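Local coordinates for like-Sm ribonucleoprotein core (Methanococcus vannielii SB, PDB 5MKI), which binds UMP and probably acts as an RNA-binding protein, in the form of a seven-membered ring of Sm-like subunits, at residues K13-N18 and K34-H39; L28-L33 and N46-S51. One frame throughout, in Å; residues are numbered along the deposited sequence.

Contact 1: residues K13-N18 and K34-H39; sequences KSINTN and KAYDLH
The backbones of I15 and K34 draw closest where a type II beta turn, S14 to T17, lies against the far part of strand 28-36, their CA atoms 5.7 Å apart. Within the turn, S14 O accepts two bonds from the same face of its plane, one from T17 N and a shorter one of 2.7 Å from T17 OG1. N16 takes the third position with a left-handed backbone (phi 64°), and its carboxamide meets the ammonium group of K34: NZ donates to N16 OD1 over 2.7 Å, in the carbonyl plane. The lysine sets out away from the turn, but bends at both chi2 (-62°) and chi3 (-63°) curl the chain back, so that its CD and CE also pass near N16 OD1. I15 supplies the apolar half of the contact through its terminal methyl. CD1 lies over the face of the peptide joining K34 to A35, 3.8 Å from K34 C, and also approaches the edge of the Y36 ring near its plane, I15 CD1 to Y36 CD1 4.3 Å. Y36 in turn packs on L8, and I15 on T4 of the second subunit, to which the Y36 backbone is also hydrogen-bonded. Beyond Y36, D37 OD2 holds the side chain of N41, which with H39 belongs to the UMP site. The contact thus closes the loop between helix 9-13 and strand 18-23 onto strand 28-36 of the Sm fold, with N16 and T17 bonded to the backbone of L33, and K34 and A35 to that of A43 next to them in strand 42-44.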
ATOM      1  N   LYS A  13     -14.316  13.612 -20.122  1.00 30.66           N
ATOM      2  CA  LYS A  13     -14.307  14.317 -21.403  1.00 36.01           C
ATOM      3  C   LYS A  13     -13.588  13.535 -22.495  1.00 37.64           C
ATOM      4  O   LYS A  13     -13.853  13.764 -23.683  1.00 34.64           O
ATOM      5  CB  LYS A  13     -13.651  15.692 -21.249  1.00 29.84           C
ATOM      6  CG  LYS A  13     -14.335  16.586 -20.224  1.00 36.48           C
ATOM      7  CD  LYS A  13     -13.619  17.935 -20.081  1.00 38.65           C
ATOM      8  CE  LYS A  13     -14.541  18.988 -19.466  1.00 44.78           C
ATOM      9  NZ  LYS A  13     -15.474  18.362 -18.482  1.00 43.36           N
ATOM     10  N   SER A  14     -12.676  12.633 -22.125  1.00 33.72           N
ATOM     11  CA  SER A  14     -11.914  11.836 -23.076  1.00 28.59           C
ATOM     12  C   SER A  14     -12.577  10.514 -23.414  1.00 28.51           C
ATOM     13  O   SER A  14     -11.949   9.684 -24.081  1.00 28.63           O
ATOM     14  CB  SER A  14     -10.512  11.559 -22.536  1.00 28.14           C
ATOM     15  OG  SER A  14      -9.758  12.740 -22.463  1.00 28.80           O
ATOM     16  N   ILE A  15     -13.815  10.288 -22.965  1.00 26.29           N
ATOM     17  CA  ILE A  15     -14.509   9.063 -23.332  1.00 27.36           C
ATOM     18  C   ILE A  15     -14.600   8.984 -24.852  1.00 35.40           C
ATOM     19  O   ILE A  15     -14.889   9.982 -25.532  1.00 30.46           O
ATOM     20  CB  ILE A  15     -15.906   8.987 -22.698  1.00 30.82           C
ATOM     21  CG1 ILE A  15     -15.819   8.788 -21.172  1.00 28.82           C
ATOM     22  CG2 ILE A  15     -16.698   7.837 -23.323  1.00 30.10           C
ATOM     23  CD1 ILE A  15     -15.344   7.397 -20.743  1.00 26.35           C
ATOM     24  N   ASN A  16     -14.309   7.795 -25.387  1.00 31.55           N
ATOM     25  CA  ASN A  16     -14.365   7.501 -26.822  1.00 31.43           C
ATOM     26  C   ASN A  16     -13.344   8.316 -27.610  1.00 33.79           C
ATOM     27  O   ASN A  16     -13.577   8.671 -28.766  1.00 35.04           O
ATOM     28  CB  ASN A  16     -15.778   7.705 -27.375  1.00 34.70           C
ATOM     29  CG  ASN A  16     -16.721   6.629 -26.913  1.00 34.27           C
ATOM     30  OD1 ASN A  16     -16.348   5.456 -26.864  1.00 38.46           O
ATOM     31  ND2 ASN A  16     -17.939   7.011 -26.547  1.00 34.44           N
ATOM     32  N   THR A  17     -12.218   8.628 -26.971  1.00 32.19           N
ATOM     33  CA  THR A  17     -11.019   9.103 -27.641  1.00 32.43           C
ATOM     34  C   THR A  17      -9.853   8.217 -27.217  1.00 34.38           C
ATOM     35  O   THR A  17      -9.981   7.366 -26.330  1.00 34.13           O
ATOM     36  CB  THR A  17     -10.729  10.577 -27.324  1.00 33.76           C
ATOM     37  OG1 THR A  17     -10.286  10.704 -25.963  1.00 34.00           O
ATOM     38  CG2 THR A  17     -11.978  11.428 -27.536  1.00 33.57           C
ATOM     39  N   ASN A  18      -8.705   8.423 -27.858  1.00 29.81           N
ATOM     40  CA  ASN A  18      -7.510   7.637 -27.581  1.00 33.93           C
ATOM     41  C   ASN A  18      -6.692   8.270 -26.461  1.00 35.07           C
ATOM     42  O   ASN A  18      -6.395   9.470 -26.504  1.00 33.29           O
ATOM     43  CB  ASN A  18      -6.653   7.509 -28.840  1.00 36.29           C
ATOM     44  CG  ASN A  18      -5.874   6.220 -28.872  1.00 42.41           C
ATOM     45  OD1 ASN A  18      -4.814   6.099 -28.258  1.00 48.09           O
ATOM     46  ND2 ASN A  18      -6.410   5.235 -29.578  1.00 42.85           N
ATOM     47  N   LYS A  34     -13.227   3.688 -22.815  1.00 26.72           N
ATOM     48  CA  LYS A  34     -14.650   3.373 -22.721  1.00 28.78           C
ATOM     49  C   LYS A  34     -15.245   3.602 -21.336  1.00 27.22           C
ATOM     50  O   LYS A  34     -16.473   3.700 -21.215  1.00 29.68           O
ATOM     51  CB  LYS A  34     -14.898   1.904 -23.108  1.00 24.58           C
ATOM     52  CG  LYS A  34     -14.267   1.492 -24.424  1.00 32.60           C
ATOM     53  CD  LYS A  34     -14.866   2.303 -25.547  1.00 29.88           C
ATOM     54  CE  LYS A  34     -16.367   2.027 -25.687  1.00 29.26           C
ATOM     55  NZ  LYS A  34     -16.988   2.865 -26.757  1.00 38.60           N
ATOM     56  N   ALA A  35     -14.423   3.667 -20.296  1.00 28.23           N
ATOM     57  CA  ALA A  35     -14.938   3.743 -18.932  1.00 28.13           C
ATOM     58  C   ALA A  35     -13.776   3.974 -17.989  1.00 25.12           C
ATOM     59  O   ALA A  35     -12.650   3.556 -18.265  1.00 25.57           O
ATOM     60  CB  ALA A  35     -15.696   2.468 -18.538  1.00 25.83           C
ATOM     61  N   TYR A  36     -14.066   4.654 -16.878  1.00 27.30           N
ATOM     62  CA  TYR A  36     -13.120   4.867 -15.791  1.00 22.73           C
ATOM     63  C   TYR A  36     -13.916   5.075 -14.506  1.00 30.03           C
ATOM     64  O   TYR A  36     -15.120   5.357 -14.543  1.00 24.49           O
ATOM     65  CB  TYR A  36     -12.207   6.077 -16.044  1.00 24.20           C
ATOM     66  CG  TYR A  36     -12.939   7.371 -15.817  1.00 29.38           C
ATOM     67  CD1 TYR A  36     -13.850   7.837 -16.750  1.00 31.70           C
ATOM     68  CD2 TYR A  36     -12.757   8.106 -14.648  1.00 25.38           C
ATOM     69  CE1 TYR A  36     -14.547   9.005 -16.537  1.00 32.17           C
ATOM     70  CE2 TYR A  36     -13.454   9.271 -14.428  1.00 26.44           C
ATOM     71  CZ  TYR A  36     -14.337   9.719 -15.374  1.00 29.14           C
ATOM     72  OH  TYR A  36     -15.029  10.877 -15.163  1.00 40.07           O
ATOM     73  N   ASP A  37     -13.229   4.943 -13.364  1.00 25.40           N
ATOM     74  CA  ASP A  37     -13.853   5.101 -12.049  1.00 28.55           C
ATOM     75  C   ASP A  37     -12.918   5.919 -11.160  1.00 27.99           C
ATOM     76  O   ASP A  37     -11.815   6.298 -11.568  1.00 24.06           O
ATOM     77  CB  ASP A  37     -14.210   3.742 -11.404  1.00 25.87           C
ATOM     78  CG  ASP A  37     -12.995   2.829 -11.189  1.00 26.31           C
ATOM     79  OD1 ASP A  37     -11.856   3.320 -11.081  1.00 29.71           O
ATOM     80  OD2 ASP A  37     -13.178   1.592 -11.127  1.00 27.73           O
ATOM     81  N   LEU A  38     -13.351   6.175  -9.916  1.00 30.81           N
ATOM     82  CA  LEU A  38     -12.580   7.066  -9.058  1.00 25.84           C
ATOM     83  C   LEU A  38     -11.301   6.430  -8.533  1.00 29.51           C
ATOM     84  O   LEU A  38     -10.478   7.138  -7.944  1.00 28.43           O
ATOM     85  CB  LEU A  38     -13.449   7.563  -7.899  1.00 30.96           C
ATOM     86  CG  LEU A  38     -14.463   8.629  -8.322  1.00 40.14           C
ATOM     87  CD1 LEU A  38     -15.270   9.109  -7.128  1.00 44.56           C
ATOM     88  CD2 LEU A  38     -13.792   9.802  -9.068  1.00 33.51           C
ATOM     89  N   HIS A  39     -11.098   5.132  -8.744  1.00 26.01           N
ATOM     90  CA  HIS A  39      -9.794   4.525  -8.504  1.00 25.99           C
ATOM     91  C   HIS A  39      -8.820   4.719  -9.659  1.00 26.86           C
ATOM     92  O   HIS A  39      -7.668   4.280  -9.552  1.00 28.81           O
ATOM     93  CB  HIS A  39      -9.953   3.029  -8.239  1.00 32.58           C
ATOM     94  CG  HIS A  39     -10.834   2.722  -7.073  1.00 37.97           C
ATOM     95  ND1 HIS A  39     -11.894   1.843  -7.154  1.00 38.82           N
ATOM     96  CD2 HIS A  39     -10.825   3.189  -5.802  1.00 36.59           C
ATOM     97  CE1 HIS A  39     -12.494   1.773  -5.977  1.00 43.00           C
ATOM     98  NE2 HIS A  39     -11.864   2.579  -5.141  1.00 46.75           N
TER

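Contact 2: residues L28-L33 and N46-S51; sequences LVKGRL and NAKIES
K30 O takes the shortest bond of this pairing, from K48 N at 2.6 Å, while the A47 CA-H also lies against it, a bent CA-H...O contact with A47 CA 3.1 Å from K30 O. The return bond, K30 N to K48 O, is 2.8 Å long and nearly straight, which makes K30 and K48 a hydrogen-bonded antiparallel pair. Their side chains run side by side on one face, the nearest carbons K30 CE and K48 CD 4.0 Å apart. The two ammonium groups stay out of contact; K48 NZ is in a salt bridge with E56, a calcium ligand of this protein, which probably offsets the like charges, and K30 NZ has a weak bond to N18. On the other face V29 and I49 lie alongside each other, V29 CG1 3.6 Å from I49 CD1, and both continue into the core on L60 and onto Y69 of the second subunit. This is the strongly bent antiparallel sheet of the Sm fold: strands 28-33 and 47-49 run at 171°, and G31, without a side chain, lets its CA come within 4.1 Å of A47 CA just after the corner at N46. At the far end E50 N bonds L28 O, and the E50 carboxylate folds over to meet L28 N, its OE2 2.8 Å away and approached from 53° out of the carboxylate plane. An alanine in place of E50 is likely to leave L28 N without its carboxylate acceptor and L28 CB without its cover. The L28 side chain packs on T20 and Y22 of strand 18-23.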
ATOM      1  N   LEU A  28       3.707   1.654 -21.286  1.00 45.94           N
ATOM      2  CA  LEU A  28       2.727   2.558 -21.870  1.00 43.94           C
ATOM      3  C   LEU A  28       1.613   1.723 -22.484  1.00 49.24           C
ATOM      4  O   LEU A  28       1.881   0.858 -23.323  1.00 50.63           O
ATOM      5  CB  LEU A  28       3.353   3.441 -22.957  1.00 50.15           C
ATOM      6  CG  LEU A  28       3.964   4.796 -22.609  1.00 47.17           C
ATOM      7  CD1 LEU A  28       5.282   4.636 -21.853  1.00 49.93           C
ATOM      8  CD2 LEU A  28       4.144   5.623 -23.885  1.00 45.92           C
ATOM      9  N   VAL A  29       0.372   1.975 -22.075  1.00 43.64           N
ATOM     10  CA  VAL A  29      -0.795   1.312 -22.646  1.00 38.76           C
ATOM     11  C   VAL A  29      -1.630   2.375 -23.343  1.00 34.82           C
ATOM     12  O   VAL A  29      -2.034   3.359 -22.716  1.00 32.84           O
ATOM     13  CB  VAL A  29      -1.630   0.574 -21.584  1.00 38.61           C
ATOM     14  CG1 VAL A  29      -2.649  -0.306 -22.256  1.00 37.54           C
ATOM     15  CG2 VAL A  29      -0.742  -0.240 -20.664  1.00 39.74           C
ATOM     16  N   LYS A  30      -1.894   2.172 -24.632  1.00 36.35           N
ATOM     17  CA  LYS A  30      -2.595   3.141 -25.468  1.00 39.49           C
ATOM     18  C   LYS A  30      -3.878   2.509 -25.983  1.00 32.35           C
ATOM     19  O   LYS A  30      -3.860   1.360 -26.435  1.00 38.37           O
ATOM     20  CB  LYS A  30      -1.708   3.589 -26.639  1.00 38.34           C
ATOM     21  CG  LYS A  30      -2.418   4.450 -27.679  1.00 48.13           C
ATOM     22  CD  LYS A  30      -1.573   4.654 -28.944  1.00 54.69           C
ATOM     23  CE  LYS A  30      -2.399   4.461 -30.220  1.00 55.98           C
ATOM     24  NZ  LYS A  30      -2.760   5.754 -30.907  1.00 55.29           N
ATOM     25  N   GLY A  31      -4.985   3.244 -25.916  1.00 29.06           N
ATOM     26  CA  GLY A  31      -6.248   2.684 -26.369  1.00 30.63           C
ATOM     27  C   GLY A  31      -7.375   3.694 -26.297  1.00 28.52           C
ATOM     28  O   GLY A  31      -7.185   4.848 -25.908  1.00 31.46           O
ATOM     29  N   ARG A  32      -8.567   3.228 -26.670  1.00 31.03           N
ATOM     30  CA  ARG A  32      -9.775   4.053 -26.701  1.00 33.50           C
ATOM     31  C   ARG A  32     -10.540   3.904 -25.383  1.00 30.68           C
ATOM     32  O   ARG A  32     -10.998   2.804 -25.043  1.00 30.92           O
ATOM     33  CB  ARG A  32     -10.650   3.649 -27.889  1.00 33.54           C
ATOM     34  CG  ARG A  32     -11.956   4.438 -28.071  1.00 31.47           C
ATOM     35  CD  ARG A  32     -12.821   3.775 -29.153  1.00 34.03           C
ATOM     36  NE  ARG A  32     -13.992   4.575 -29.505  1.00 34.30           N
ATOM     37  CZ  ARG A  32     -13.964   5.605 -30.349  1.00 35.40           C
ATOM     38  NH1 ARG A  32     -12.823   5.962 -30.924  1.00 32.03           N
ATOM     39  NH2 ARG A  32     -15.069   6.282 -30.611  1.00 32.32           N
ATOM     40  N   LEU A  33     -10.711   5.013 -24.666  1.00 31.24           N
ATOM     41  CA  LEU A  33     -11.230   4.990 -23.297  1.00 29.38           C
ATOM     42  C   LEU A  33     -12.750   4.839 -23.292  1.00 28.23           C
ATOM     43  O   LEU A  33     -13.477   5.768 -23.663  1.00 31.51           O
ATOM     44  CB  LEU A  33     -10.802   6.254 -22.560  1.00 26.36           C
ATOM     45  CG  LEU A  33     -11.209   6.370 -21.083  1.00 29.04           C
ATOM     46  CD1 LEU A  33     -10.337   5.486 -20.198  1.00 25.30           C
ATOM     47  CD2 LEU A  33     -11.157   7.826 -20.628  1.00 30.90           C
ATOM     48  N   ASN A  46      -9.454  -1.764 -28.031  1.00 34.02           N
ATOM     49  CA  ASN A  46      -8.454  -1.831 -29.103  1.00 39.40           C
ATOM     50  C   ASN A  46      -7.122  -1.240 -28.636  1.00 42.15           C
ATOM     51  O   ASN A  46      -6.590  -0.281 -29.209  1.00 38.52           O
ATOM     52  CB  ASN A  46      -8.964  -1.134 -30.373  1.00 37.56           C
ATOM     53  CG  ASN A  46     -10.090  -1.910 -31.041  1.00 39.60           C
ATOM     54  OD1 ASN A  46     -10.117  -3.140 -31.003  1.00 38.03           O
ATOM     55  ND2 ASN A  46     -11.032  -1.195 -31.632  1.00 47.73           N
ATOM     56  N   ALA A  47      -6.593  -1.835 -27.568  1.00 35.15           N
ATOM     57  CA  ALA A  47      -5.464  -1.265 -26.849  1.00 35.61           C
ATOM     58  C   ALA A  47      -4.140  -1.837 -27.339  1.00 38.30           C
ATOM     59  O   ALA A  47      -4.059  -2.957 -27.845  1.00 41.64           O
ATOM     60  CB  ALA A  47      -5.606  -1.514 -25.341  1.00 38.72           C
ATOM     61  N   LYS A  48      -3.087  -1.047 -27.156  1.00 37.83           N
ATOM     62  CA  LYS A  48      -1.749  -1.388 -27.612  1.00 47.08           C
ATOM     63  C   LYS A  48      -0.750  -1.108 -26.501  1.00 49.85           C
ATOM     64  O   LYS A  48      -0.790  -0.039 -25.884  1.00 49.94           O
ATOM     65  CB  LYS A  48      -1.367  -0.580 -28.862  1.00 43.13           C
ATOM     66  CG  LYS A  48      -2.343  -0.716 -30.034  1.00 50.10           C
ATOM     67  CD  LYS A  48      -2.335   0.547 -30.903  1.00 48.32           C
ATOM     68  CE  LYS A  48      -3.192   0.383 -32.156  1.00 55.57           C
ATOM     69  NZ  LYS A  48      -4.026   1.601 -32.466  1.00 55.24           N
ATOM     70  N   ILE A  49       0.145  -2.058 -26.251  1.00 52.80           N
ATOM     71  CA  ILE A  49       1.304  -1.814 -25.400  1.00 59.47           C
ATOM     72  C   ILE A  49       2.454  -1.380 -26.296  1.00 69.62           C
ATOM     73  O   ILE A  49       2.745  -2.037 -27.301  1.00 72.09           O
ATOM     74  CB  ILE A  49       1.685  -3.067 -24.595  1.00 60.62           C
ATOM     75  CG1 ILE A  49       0.441  -3.804 -24.082  1.00 53.17           C
ATOM     76  CG2 ILE A  49       2.634  -2.696 -23.472  1.00 61.38           C
ATOM     77  CD1 ILE A  49      -0.481  -2.970 -23.234  1.00 42.94           C
ATOM     78  N   GLU A  50       3.108  -0.268 -25.943  1.00 69.20           N
ATOM     79  CA  GLU A  50       4.282   0.151 -26.704  1.00 77.36           C
ATOM     80  C   GLU A  50       5.402  -0.877 -26.618  1.00 78.78           C
ATOM     81  O   GLU A  50       6.282  -0.899 -27.486  1.00 81.08           O
ATOM     82  CB  GLU A  50       4.778   1.521 -26.224  1.00 70.68           C
ATOM     83  CG  GLU A  50       6.039   1.503 -25.333  1.00 72.73           C
ATOM     84  CD  GLU A  50       5.837   0.846 -23.958  1.00 68.73           C
ATOM     85  OE1 GLU A  50       6.820   0.759 -23.190  1.00 66.79           O
ATOM     86  OE2 GLU A  50       4.707   0.415 -23.639  1.00 66.99           O
ATOM     87  N   SER A  51       5.374  -1.739 -25.603  1.00 77.14           N
ATOM     88  CA  SER A  51       6.309  -2.846 -25.473  1.00 80.29           C
ATOM     89  C   SER A  51       5.973  -4.017 -26.389  1.00 82.49           C
ATOM     90  O   SER A  51       6.444  -5.130 -26.133  1.00 84.98           O
ATOM     91  CB  SER A  51       6.336  -3.336 -24.022  1.00 80.15           C
ATOM     92  OG  SER A  51       6.218  -2.262 -23.104  1.00 75.30           O
TER

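Both contacts hold strand 28-36, at successive parts of its length, and both are partly buried and reach the second subunit. Contact 2 is true sheet pairing, regular in its backbone bonds, with an apolar face turned to the core and a lysine face at the surface. Contact 1 is smaller, 200 against 427 Å² of buried surface, and joins a turn to the strand, I15 and Y36 forming its apolar side and the N16-K34 bond its more open edge. They meet through the backbone of L33, while N18 lies against K30. Residues of calcium sites adjoin both; H39 of the UMP site lies in segment 34-39, beyond the part that touches the turn.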